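Local coordinates for protein catalase (Corynebacterium glutamicum, PDB 4B7H) that breaks down hydrogen peroxide to water and oxygen at a haem, binds NADPH and is inhibited by nitric oxide, at residues 196-201 / 236-240; 191-196 / 471-476; 107-111 / 122-126; 116-120 / 244-248. One frame throughout, in Å; residues are numbered along the deposited sequence.

Contact 1 of 4, residues 196-201 / 236-240; sequences DRGTPK and WDCFT. With NDP (NADPH dihydro-nicotinamide-adenine-dinucleotide phosphate), chain H.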
# COMPACT_ATOMS: atom_id res chain seq x y z
N ASP A 196 35.25 -21.84 -6.79
CA ASP A 196 35.33 -21.75 -5.34
C ASP A 196 34.59 -20.52 -4.82
O ASP A 196 33.99 -20.56 -3.74
CB ASP A 196 36.78 -21.67 -4.87
CG ASP A 196 37.57 -22.94 -5.12
OD1 ASP A 196 36.98 -24.00 -5.44
OD2 ASP A 196 38.80 -22.89 -4.96
N ARG A 197 34.63 -19.43 -5.59
CA ARG A 197 34.07 -18.16 -5.12
C ARG A 197 32.54 -18.11 -5.07
O ARG A 197 31.97 -17.17 -4.53
CB ARG A 197 34.61 -16.98 -5.94
CG ARG A 197 36.10 -16.81 -5.78
CD ARG A 197 36.59 -15.54 -6.41
NE ARG A 197 38.02 -15.41 -6.24
CZ ARG A 197 38.71 -14.32 -6.57
NH1 ARG A 197 38.08 -13.27 -7.08
NH2 ARG A 197 40.01 -14.29 -6.38
N GLY A 198 31.89 -19.13 -5.61
CA GLY A 198 30.45 -19.26 -5.46
C GLY A 198 30.05 -19.52 -4.02
O GLY A 198 28.89 -19.32 -3.67
N THR A 199 31.00 -19.97 -3.19
CA THR A 199 30.72 -20.29 -1.80
C THR A 199 31.75 -19.72 -0.82
O THR A 199 32.42 -20.48 -0.13
CB THR A 199 30.58 -21.83 -1.58
OG1 THR A 199 31.74 -22.50 -2.10
CG2 THR A 199 29.35 -22.37 -2.30
N PRO A 200 31.84 -18.39 -0.73
CA PRO A 200 32.74 -17.80 0.27
C PRO A 200 32.25 -18.13 1.68
O PRO A 200 31.04 -18.20 1.89
CB PRO A 200 32.61 -16.28 0.02
CG PRO A 200 31.71 -16.12 -1.18
CD PRO A 200 30.94 -17.39 -1.33
N LYS A 201 33.16 -18.33 2.63
CA LYS A 201 32.73 -18.74 3.96
C LYS A 201 31.96 -17.64 4.69
O LYS A 201 30.98 -17.92 5.38
CB LYS A 201 33.92 -19.19 4.82
CG LYS A 201 34.59 -20.45 4.32
CD LYS A 201 35.63 -20.95 5.31
CE LYS A 201 36.32 -22.20 4.78
NZ LYS A 201 37.20 -22.84 5.79
N TRP A 236 40.27 -14.02 0.59
CA TRP A 236 39.26 -14.96 0.10
C TRP A 236 39.40 -16.26 0.89
O TRP A 236 40.51 -16.78 1.08
CB TRP A 236 39.44 -15.26 -1.39
CG TRP A 236 38.80 -14.26 -2.32
CD1 TRP A 236 39.42 -13.25 -2.99
CD2 TRP A 236 37.41 -14.21 -2.71
NE1 TRP A 236 38.51 -12.56 -3.75
CE2 TRP A 236 37.27 -13.13 -3.60
CE3 TRP A 236 36.28 -14.97 -2.39
CZ2 TRP A 236 36.05 -12.79 -4.18
CZ3 TRP A 236 35.06 -14.63 -2.97
CH2 TRP A 236 34.95 -13.54 -3.85
N ASP A 237 38.28 -16.79 1.35
CA ASP A 237 38.25 -18.08 2.04
C ASP A 237 36.93 -18.74 1.67
O ASP A 237 35.87 -18.16 1.90
CB ASP A 237 38.35 -17.86 3.55
CG ASP A 237 38.62 -19.13 4.32
OD1 ASP A 237 38.89 -20.18 3.68
OD2 ASP A 237 38.56 -19.09 5.56
N CYS A 238 36.99 -19.93 1.06
CA CYS A 238 35.79 -20.53 0.48
C CYS A 238 35.52 -21.93 0.99
O CYS A 238 36.45 -22.72 1.20
CB CYS A 238 35.91 -20.59 -1.06
SG CYS A 238 36.22 -19.01 -1.86
N PHE A 239 34.23 -22.24 1.18
CA PHE A 239 33.77 -23.61 1.42
C PHE A 239 33.87 -24.38 0.12
O PHE A 239 33.86 -23.79 -0.96
CB PHE A 239 32.30 -23.61 1.84
CG PHE A 239 32.06 -23.11 3.23
CD1 PHE A 239 32.75 -23.64 4.31
CD2 PHE A 239 31.11 -22.12 3.46
CE1 PHE A 239 32.51 -23.17 5.60
CE2 PHE A 239 30.87 -21.65 4.74
CZ PHE A 239 31.56 -22.18 5.81
N THR A 240 33.95 -25.70 0.21
CA THR A 240 33.65 -26.54 -0.94
C THR A 240 32.13 -26.59 -1.12
O THR A 240 31.39 -26.12 -0.25
CB THR A 240 34.14 -27.98 -0.74
OG1 THR A 240 33.46 -28.54 0.40
CG2 THR A 240 35.65 -28.01 -0.51
PA NDP H . 45.15 -11.44 -13.60
O1A NDP H . 46.06 -12.59 -13.41
O2A NDP H . 45.84 -10.13 -13.48
O5B NDP H . 43.99 -11.55 -12.50
C5B NDP H . 43.31 -12.77 -12.30
C4B NDP H . 42.24 -12.50 -11.24
O4B NDP H . 41.50 -13.69 -11.02
C3B NDP H . 42.88 -12.08 -9.91
O3B NDP H . 42.15 -11.01 -9.35
C2B NDP H . 42.74 -13.35 -9.09
O2B NDP H . 42.74 -13.16 -7.68
C1B NDP H . 41.43 -13.90 -9.63
N9A NDP H . 41.17 -15.29 -9.22
C8A NDP H . 42.05 -16.19 -8.67
N7A NDP H . 41.40 -17.34 -8.42
C5A NDP H . 40.10 -17.20 -8.79
C6A NDP H . 39.01 -18.06 -8.75
N6A NDP H . 39.05 -19.15 -7.98
N1A NDP H . 37.79 -17.63 -9.22
C2A NDP H . 37.66 -16.35 -9.72
N3A NDP H . 38.74 -15.50 -9.76
C4A NDP H . 39.95 -15.92 -9.30
O3 NDP H . 44.40 -11.61 -15.02
PN NDP H . 43.31 -10.59 -15.63
O1N NDP H . 43.08 -9.44 -14.71
O2N NDP H . 43.70 -10.36 -17.04
O5D NDP H . 41.96 -11.47 -15.67
C5D NDP H . 42.01 -12.83 -16.06
C4D NDP H . 40.72 -13.51 -15.67
O4D NDP H . 40.58 -13.47 -14.27
C3D NDP H . 39.51 -12.78 -16.25
O3D NDP H . 39.14 -13.31 -17.51
C2D NDP H . 38.46 -12.98 -15.17
O2D NDP H . 37.71 -14.13 -15.45
C1D NDP H . 39.23 -13.24 -13.89
N1N NDP H . 39.15 -12.09 -12.96
C2N NDP H . 39.39 -10.84 -13.44
C3N NDP H . 39.34 -9.71 -12.63
C7N NDP H . 39.59 -8.38 -13.26
O7N NDP H . 38.98 -7.25 -12.71
N7N NDP H . 40.37 -8.29 -14.33
C4N NDP H . 39.03 -9.80 -11.15
C5N NDP H . 38.79 -11.22 -10.72
C6N NDP H . 38.86 -12.28 -11.63
P2B NDP H . 44.10 -13.30 -6.83
O1X NDP H . 44.70 -14.66 -7.12
O2X NDP H . 45.04 -12.19 -7.25
O3X NDP H . 43.72 -13.16 -5.36
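R197 is sandwiched between protein and cofactor: one face of its guanidinium lies on the indole of W236 and the other faces the adenine of NADPH. On the protein side the two planes are 17° apart, with R197 CZ 3.6 Å from the centroid of the W236 five-membered ring, a cation-pi stack. R197 CD lies over the six-membered ring, 3.6 Å from its centroid, and the extended chain carries the guanidinium on to the pyrrole half. P200 CG meets the same indole at its edge. R197 NH2 also gives a weak hydrogen bond to NDP O2B, the oxygen bearing the 2'-phosphate, while NH1 is held by Y192 OH.

Beyond this stack the backbones draw close at a single bridge between P200 and C238. F239 N donates to T199 O over 2.8 Å, and K201 N to D237 O, also over 2.8 Å and nearly straight at 172°. T199 OG1 returns a bond to F239 O, 2.7 Å long, approaching from above the carbonyl plane. K201 CG packs tightly over the centre of the F239 ring, 3.5 Å from its centroid, a CH-pi contact.

Only the polar ends of K201 and D237, both partly exposed residues, are loose: K201 NZ stays 3.8 Å from D237 OD1, a long salt bridge. The chemistry thus divides: two backbone bonds and the T199 hydroxyl join the two loops, whereas the stack holds the adenine end of NADPH, and its positive charge beside the 2'-phosphate would probably favour binding of that group.

Contact 2 of 4, residues 191-196 / 471-476; sequences TYLMGD and RLADNI. With NDP (NADPH dihydro-nicotinamide-adenine-dinucleotide phosphate), chain H.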
# COMPACT_ATOMS: atom_id res chain seq x y z
N THR A 191 30.97 -19.22 -14.90
CA THR A 191 32.26 -19.85 -14.60
C THR A 191 32.79 -19.37 -13.24
O THR A 191 33.28 -20.17 -12.43
CB THR A 191 33.27 -19.57 -15.72
OG1 THR A 191 32.74 -20.07 -16.95
CG2 THR A 191 34.60 -20.26 -15.44
N TYR A 192 32.66 -18.07 -12.97
CA TYR A 192 33.05 -17.51 -11.68
C TYR A 192 32.19 -18.09 -10.54
O TYR A 192 32.71 -18.49 -9.49
CB TYR A 192 32.92 -15.99 -11.75
CG TYR A 192 33.52 -15.18 -10.63
CD1 TYR A 192 32.82 -14.98 -9.44
CD2 TYR A 192 34.74 -14.53 -10.79
CE1 TYR A 192 33.35 -14.20 -8.42
CE2 TYR A 192 35.28 -13.75 -9.77
CZ TYR A 192 34.57 -13.58 -8.59
OH TYR A 192 35.11 -12.79 -7.59
N LEU A 193 30.88 -18.14 -10.77
CA LEU A 193 29.92 -18.63 -9.78
C LEU A 193 30.13 -20.10 -9.43
O LEU A 193 29.97 -20.52 -8.27
CB LEU A 193 28.49 -18.44 -10.32
CG LEU A 193 27.35 -19.08 -9.52
CD1 LEU A 193 27.18 -18.43 -8.15
CD2 LEU A 193 26.06 -19.05 -10.32
N MET A 194 30.46 -20.91 -10.44
CA MET A 194 30.56 -22.35 -10.24
C MET A 194 31.91 -22.76 -9.65
O MET A 194 32.10 -23.92 -9.29
CB MET A 194 30.29 -23.07 -11.56
CG MET A 194 28.84 -22.98 -12.01
SD MET A 194 27.76 -23.96 -10.95
CE MET A 194 26.19 -23.15 -11.24
N GLY A 195 32.83 -21.81 -9.53
CA GLY A 195 34.12 -22.08 -8.93
C GLY A 195 34.08 -21.90 -7.42
O GLY A 195 33.00 -21.81 -6.82
N ASP A 196 35.25 -21.84 -6.79
CA ASP A 196 35.33 -21.75 -5.34
C ASP A 196 34.59 -20.52 -4.82
O ASP A 196 33.99 -20.56 -3.74
CB ASP A 196 36.78 -21.67 -4.87
CG ASP A 196 37.57 -22.94 -5.12
OD1 ASP A 196 36.98 -24.00 -5.44
OD2 ASP A 196 38.80 -22.89 -4.96
N ARG A 471 37.73 -28.75 -9.09
CA ARG A 471 36.55 -28.42 -8.27
C ARG A 471 35.47 -27.72 -9.09
O ARG A 471 34.28 -27.98 -8.90
CB ARG A 471 36.93 -27.59 -7.05
CG ARG A 471 37.74 -28.37 -6.02
CD ARG A 471 37.89 -27.60 -4.71
NE ARG A 471 38.66 -26.37 -4.88
CZ ARG A 471 39.98 -26.30 -4.88
NH1 ARG A 471 40.71 -27.40 -4.73
NH2 ARG A 471 40.58 -25.12 -5.04
N LEU A 472 35.88 -26.86 -10.02
CA LEU A 472 34.94 -26.19 -10.93
C LEU A 472 34.09 -27.21 -11.68
O LEU A 472 32.86 -27.12 -11.71
CB LEU A 472 35.69 -25.29 -11.91
CG LEU A 472 34.88 -24.63 -13.02
CD1 LEU A 472 33.80 -23.68 -12.45
CD2 LEU A 472 35.80 -23.88 -13.95
N ALA A 473 34.74 -28.20 -12.30
CA ALA A 473 34.02 -29.23 -13.04
C ALA A 473 33.09 -30.03 -12.12
O ALA A 473 31.97 -30.38 -12.50
CB ALA A 473 34.99 -30.16 -13.76
N ASP A 474 33.57 -30.31 -10.91
CA ASP A 474 32.78 -31.07 -9.95
C ASP A 474 31.56 -30.27 -9.52
O ASP A 474 30.46 -30.81 -9.42
CB ASP A 474 33.63 -31.43 -8.73
CG ASP A 474 33.05 -32.58 -7.94
OD1 ASP A 474 32.63 -33.58 -8.56
OD2 ASP A 474 33.02 -32.49 -6.69
N ASN A 475 31.76 -28.98 -9.26
CA ASN A 475 30.66 -28.11 -8.84
C ASN A 475 29.60 -27.98 -9.93
O ASN A 475 28.40 -28.05 -9.66
CB ASN A 475 31.17 -26.72 -8.49
CG ASN A 475 32.08 -26.71 -7.27
OD1 ASN A 475 32.08 -27.65 -6.47
ND2 ASN A 475 32.86 -25.66 -7.14
N ILE A 476 30.05 -27.78 -11.17
CA ILE A 476 29.13 -27.66 -12.29
C ILE A 476 28.29 -28.93 -12.43
O ILE A 476 27.07 -28.86 -12.54
CB ILE A 476 29.89 -27.41 -13.61
CG1 ILE A 476 30.55 -26.03 -13.62
CG2 ILE A 476 28.95 -27.59 -14.79
CD1 ILE A 476 31.66 -25.87 -14.67
PA NDP H . 45.15 -11.44 -13.60
O1A NDP H . 46.06 -12.59 -13.41
O2A NDP H . 45.84 -10.13 -13.48
O5B NDP H . 43.99 -11.55 -12.50
C5B NDP H . 43.31 -12.77 -12.30
C4B NDP H . 42.24 -12.50 -11.24
O4B NDP H . 41.50 -13.69 -11.02
C3B NDP H . 42.88 -12.08 -9.91
O3B NDP H . 42.15 -11.01 -9.35
C2B NDP H . 42.74 -13.35 -9.09
O2B NDP H . 42.74 -13.16 -7.68
C1B NDP H . 41.43 -13.90 -9.63
N9A NDP H . 41.17 -15.29 -9.22
C8A NDP H . 42.05 -16.19 -8.67
N7A NDP H . 41.40 -17.34 -8.42
C5A NDP H . 40.10 -17.20 -8.79
C6A NDP H . 39.01 -18.06 -8.75
N6A NDP H . 39.05 -19.15 -7.98
N1A NDP H . 37.79 -17.63 -9.22
C2A NDP H . 37.66 -16.35 -9.72
N3A NDP H . 38.74 -15.50 -9.76
C4A NDP H . 39.95 -15.92 -9.30
O3 NDP H . 44.40 -11.61 -15.02
PN NDP H . 43.31 -10.59 -15.63
O1N NDP H . 43.08 -9.44 -14.71
O2N NDP H . 43.70 -10.36 -17.04
O5D NDP H . 41.96 -11.47 -15.67
C5D NDP H . 42.01 -12.83 -16.06
C4D NDP H . 40.72 -13.51 -15.67
O4D NDP H . 40.58 -13.47 -14.27
C3D NDP H . 39.51 -12.78 -16.25
O3D NDP H . 39.14 -13.31 -17.51
C2D NDP H . 38.46 -12.98 -15.17
O2D NDP H . 37.71 -14.13 -15.45
C1D NDP H . 39.23 -13.24 -13.89
N1N NDP H . 39.15 -12.09 -12.96
C2N NDP H . 39.39 -10.84 -13.44
C3N NDP H . 39.34 -9.71 -12.63
C7N NDP H . 39.59 -8.38 -13.26
O7N NDP H . 38.98 -7.25 -12.71
N7N NDP H . 40.37 -8.29 -14.33
C4N NDP H . 39.03 -9.80 -11.15
C5N NDP H . 38.79 -11.22 -10.72
C6N NDP H . 38.86 -12.28 -11.63
P2B NDP H . 44.10 -13.30 -6.83
O1X NDP H . 44.70 -14.66 -7.12
O2X NDP H . 45.04 -12.19 -7.25
O3X NDP H . 43.72 -13.16 -5.36
O HOH W 1 34.61 -25.26 -4.78
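R471 grips the carboxylate of D196 side-on, with one nitrogen to each oxygen. R471 NE donates to D196 OD1 at 3.0 Å and 172°, and R471 NH2 to D196 OD2 at 2.9 Å, meeting the syn lone pair of OD2. The two flat groups are nearly coplanar. The R471 chain bends at chi3 (-64°) and the guanidinium is turned again about the last bond, which brings its NE edge to the acid.

One turn further along the helix, N475 ND2 donates to M194 O over 2.9 Å, with the oxygen in the amide plane. CG of N475 lies beside its own backbone N (chi1 -65°), a torsion that aims the amide at this carbonyl. N475 CB also comes within 3.1 Å of M194 O. A water links the polar groups, donating to D196 OD1 and accepting from N475 ND2.

The apolar part is built on branches. L472 CD1 reaches M194 and G195 and lies 3.7 Å from M194 CB; its other methyl, CD2, meets T191 CG2. M194 CB also touches I476 CG1 at 3.6 Å, the two side chains crossing at about a right angle. Nearby, Y192 CE2 touches the NADPH adenine at C2A.

The contact joins helix 187-194 and the residues after it to helix 466-479. W177 and W180 of helix 173-182 pack on M194, W495 of helix 487-498 touches T191 and I476, and helix 500-514 lies against L472 and I476.

Contact 3 of 4, residues 107-111 / 122-126; sequences FSTVA and DVHGF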
# COMPACT_ATOMS: atom_id res chain seq x y z
N PHE A 107 25.46 -6.91 2.88
CA PHE A 107 25.88 -8.09 2.14
C PHE A 107 24.66 -8.98 1.97
O PHE A 107 23.73 -8.92 2.78
CB PHE A 107 26.93 -8.87 2.92
CG PHE A 107 28.19 -8.09 3.23
CD1 PHE A 107 29.16 -7.89 2.25
CD2 PHE A 107 28.41 -7.58 4.50
CE1 PHE A 107 30.32 -7.19 2.54
CE2 PHE A 107 29.56 -6.87 4.79
CZ PHE A 107 30.52 -6.68 3.81
N SER A 108 24.66 -9.84 0.96
CA SER A 108 23.46 -10.62 0.68
C SER A 108 23.76 -11.78 -0.26
O SER A 108 24.82 -11.84 -0.86
CB SER A 108 22.42 -9.71 0.01
OG SER A 108 22.96 -9.08 -1.14
N THR A 109 22.80 -12.69 -0.39
CA THR A 109 22.76 -13.60 -1.52
C THR A 109 21.84 -12.96 -2.56
O THR A 109 21.47 -11.80 -2.40
CB THR A 109 22.25 -14.99 -1.12
OG1 THR A 109 20.98 -14.85 -0.48
CG2 THR A 109 23.23 -15.68 -0.18
N VAL A 110 21.47 -13.70 -3.61
CA VAL A 110 20.64 -13.14 -4.68
C VAL A 110 19.26 -13.79 -4.81
O VAL A 110 18.24 -13.10 -4.77
CB VAL A 110 21.35 -13.24 -6.05
CG1 VAL A 110 20.43 -12.76 -7.18
CG2 VAL A 110 22.65 -12.45 -6.02
N ALA A 111 19.23 -15.10 -5.00
CA ALA A 111 18.00 -15.80 -5.37
C ALA A 111 17.03 -16.10 -4.22
O ALA A 111 15.81 -15.99 -4.38
CB ALA A 111 18.32 -17.10 -6.12
N ASP A 122 25.78 -18.89 -4.69
CA ASP A 122 25.16 -17.70 -5.25
C ASP A 122 26.21 -16.61 -5.34
O ASP A 122 27.24 -16.67 -4.66
CB ASP A 122 24.03 -17.20 -4.34
CG ASP A 122 22.87 -16.61 -5.11
OD1 ASP A 122 22.99 -16.39 -6.34
OD2 ASP A 122 21.81 -16.37 -4.47
N VAL A 123 25.92 -15.61 -6.16
CA VAL A 123 26.62 -14.34 -6.08
C VAL A 123 26.30 -13.75 -4.70
O VAL A 123 25.20 -13.98 -4.16
CB VAL A 123 26.12 -13.38 -7.19
CG1 VAL A 123 26.63 -11.96 -6.98
CG2 VAL A 123 26.50 -13.90 -8.58
N HIS A 124 27.24 -13.00 -4.13
CA HIS A 124 26.93 -12.22 -2.93
C HIS A 124 27.00 -10.73 -3.19
O HIS A 124 27.97 -10.21 -3.75
CB HIS A 124 27.84 -12.60 -1.76
CG HIS A 124 27.59 -13.98 -1.27
ND1 HIS A 124 26.79 -14.25 -0.18
CD2 HIS A 124 27.99 -15.18 -1.75
CE1 HIS A 124 26.74 -15.56 0.00
NE2 HIS A 124 27.46 -16.14 -0.94
N GLY A 125 25.95 -10.05 -2.76
CA GLY A 125 25.90 -8.60 -2.84
C GLY A 125 26.89 -7.96 -1.89
O GLY A 125 27.18 -8.49 -0.82
N PHE A 126 27.40 -6.80 -2.30
CA PHE A 126 28.44 -6.08 -1.57
C PHE A 126 28.11 -4.61 -1.79
O PHE A 126 28.67 -3.95 -2.67
CB PHE A 126 29.81 -6.46 -2.17
CG PHE A 126 30.99 -6.14 -1.29
CD1 PHE A 126 31.33 -4.83 -0.99
CD2 PHE A 126 31.80 -7.16 -0.80
CE1 PHE A 126 32.44 -4.54 -0.19
CE2 PHE A 126 32.92 -6.88 -0.01
CZ PHE A 126 33.24 -5.57 0.29
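F126 has CG anti to its backbone N (chi1 -162°) and F107 has CG beside its own (chi1 -60°), and these torsions bring the two rings together edge-to-face. F107 CE1 points at the face of F126, the planes stand at 89° and the centroids are 5.1 Å apart. The pair is a non-hydrogen-bonded one.

At the next, hydrogen-bonded pair, G125 N donates to S108 O over 2.8 Å, and S108 N returns a weak bond to G125 O. The S108 side chain lies over G125, with OG 3.4 Å from G125 CA; its polar partner is ND1 of H70, of the nitric oxide pocket. Where the strands part, D122 OD2 accepts from two successive amides, V110 N at 2.8 Å and A111 N at 2.9 Å. The first comes from above the carboxylate plane and the second along the syn lone pair. V110 CG2 packs on V123 CB, and T109 CG2 lies 3.5 Å from H124 CE1.

Strands 100-108 and 125-132 pair here in the antiparallel beta-barrel of the catalase fold, at the haem pocket: G125 and F126 touch the haem, and the V110 side chain is about 5 Å from nitric oxide.

Contact 4 of 4, residues 116-120 / 244-248; sequences SPDTW and AAKVA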
# COMPACT_ATOMS: atom_id res chain seq x y z
N SER A 116 16.14 -17.87 3.87
CA SER A 116 16.95 -18.86 3.14
C SER A 116 18.41 -18.78 3.59
O SER A 116 18.82 -17.79 4.18
CB SER A 116 16.85 -18.66 1.62
OG SER A 116 17.43 -17.44 1.20
N PRO A 117 19.20 -19.83 3.32
CA PRO A 117 20.57 -19.85 3.86
C PRO A 117 21.56 -18.89 3.19
O PRO A 117 21.57 -18.72 1.97
CB PRO A 117 21.02 -21.30 3.60
CG PRO A 117 19.76 -22.07 3.44
CD PRO A 117 18.83 -21.13 2.75
N ASP A 118 22.44 -18.32 4.02
CA ASP A 118 23.51 -17.46 3.54
C ASP A 118 24.49 -18.22 2.64
O ASP A 118 25.17 -17.61 1.81
CB ASP A 118 24.33 -16.93 4.72
CG ASP A 118 23.57 -15.93 5.58
OD1 ASP A 118 22.55 -15.34 5.15
OD2 ASP A 118 24.03 -15.71 6.71
N THR A 119 24.58 -19.54 2.80
CA THR A 119 25.63 -20.30 2.11
C THR A 119 25.13 -21.21 0.98
O THR A 119 25.83 -22.15 0.57
CB THR A 119 26.54 -21.09 3.09
OG1 THR A 119 25.76 -22.04 3.82
CG2 THR A 119 27.20 -20.14 4.07
N TRP A 120 23.94 -20.94 0.46
CA TRP A 120 23.60 -21.48 -0.85
C TRP A 120 24.63 -20.93 -1.85
O TRP A 120 25.08 -19.79 -1.69
CB TRP A 120 22.21 -21.01 -1.29
CG TRP A 120 21.07 -21.82 -0.77
CD1 TRP A 120 21.15 -22.93 0.02
CD2 TRP A 120 19.68 -21.59 -1.01
NE1 TRP A 120 19.89 -23.41 0.29
CE2 TRP A 120 18.97 -22.60 -0.32
CE3 TRP A 120 18.97 -20.63 -1.72
CZ2 TRP A 120 17.57 -22.67 -0.33
CZ3 TRP A 120 17.58 -20.70 -1.73
CH2 TRP A 120 16.90 -21.71 -1.05
N ALA A 244 29.55 -26.02 2.09
CA ALA A 244 28.58 -24.92 2.06
C ALA A 244 27.16 -25.44 2.28
O ALA A 244 26.37 -24.83 3.01
CB ALA A 244 28.69 -24.14 0.75
N ALA A 245 26.84 -26.58 1.66
CA ALA A 245 25.52 -27.18 1.81
C ALA A 245 25.30 -27.69 3.23
O ALA A 245 24.20 -27.57 3.77
CB ALA A 245 25.33 -28.30 0.79
N LYS A 246 26.33 -28.25 3.85
CA LYS A 246 26.22 -28.66 5.25
C LYS A 246 25.96 -27.47 6.17
O LYS A 246 25.09 -27.52 7.04
CB LYS A 246 27.48 -29.41 5.70
CG LYS A 246 27.38 -30.00 7.11
CD LYS A 246 28.61 -30.83 7.46
CE LYS A 246 28.48 -31.50 8.82
NZ LYS A 246 28.94 -30.63 9.94
N VAL A 247 26.72 -26.39 5.97
CA VAL A 247 26.52 -25.18 6.76
C VAL A 247 25.14 -24.57 6.54
O VAL A 247 24.53 -24.04 7.47
CB VAL A 247 27.63 -24.14 6.48
CG1 VAL A 247 27.31 -22.79 7.13
CG2 VAL A 247 28.98 -24.67 6.98
N ALA A 248 24.62 -24.66 5.31
CA ALA A 248 23.30 -24.12 5.01
C ALA A 248 22.24 -24.72 5.93
O ALA A 248 21.30 -24.03 6.35
CB ALA A 248 22.95 -24.35 3.55
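A244 O is gripped by two donors, T119 OG1 across the contact at 3.0 Å and A248 N within the helix at 2.9 Å. They reach the oxygen from opposite faces of its carbonyl plane, which leaves the helical bond intact while the threonine adds a second. The hydroxyl gets there because OG1 stands between the backbone N and the carbonyl carbon of T119 (chi1 61°). In that place OG1 is also close to A248 N, but the angle is too poor for a bond.

Around this bond P117, V247 and A248 supply small apolar surfaces. A248 CB is 3.6 Å from P117 CB and also touches T119 OG1. The side chains of T119 and V247 cross at about a right angle, with T119 CG2 4.0 Å from V247 CG1. A244 CB instead meets a carbonyl, lying 3.5 Å from T119 O. W120 makes a slighter contact, its CD1 4.2 Å from A248 CB, and one face of its indole is lined by P117 CD and S116 CB.

P117 to W120 form a type I beta turn, and D118, within it, binds K72 through a salt bridge. F239 packs on A244 and V247 from the neighbouring loop. The turn is therefore docked on helix 241-250 by small side chains and one side-chain bond. Since T119 OG1 donates to a carbonyl already used by the helix, the chemistry implies that a buried hydroxyl is satisfied without breaking a helical turn.

From the N terminus, contact 3 comes first: it closes a short loop between strands 100-108 and 125-132 of the barrel. The turn 116-120 lies within that loop and reaches forward to helix 241-250, so contact 4 crosses contact 3. Contact 1 opens and closes inside the long loop of contact 4, pairing the segment after helix 187-194 with the one before helix 241-250; T199 packs on A244. Contact 2 spans furthest, from helix 187-194 to helix 466-479, in the C-terminal part of the chain. It encloses contact 1, shares D196 with it and crosses contact 4. Contacts 1 and 2 both touch NADPH, whereas contact 3 borders the haem.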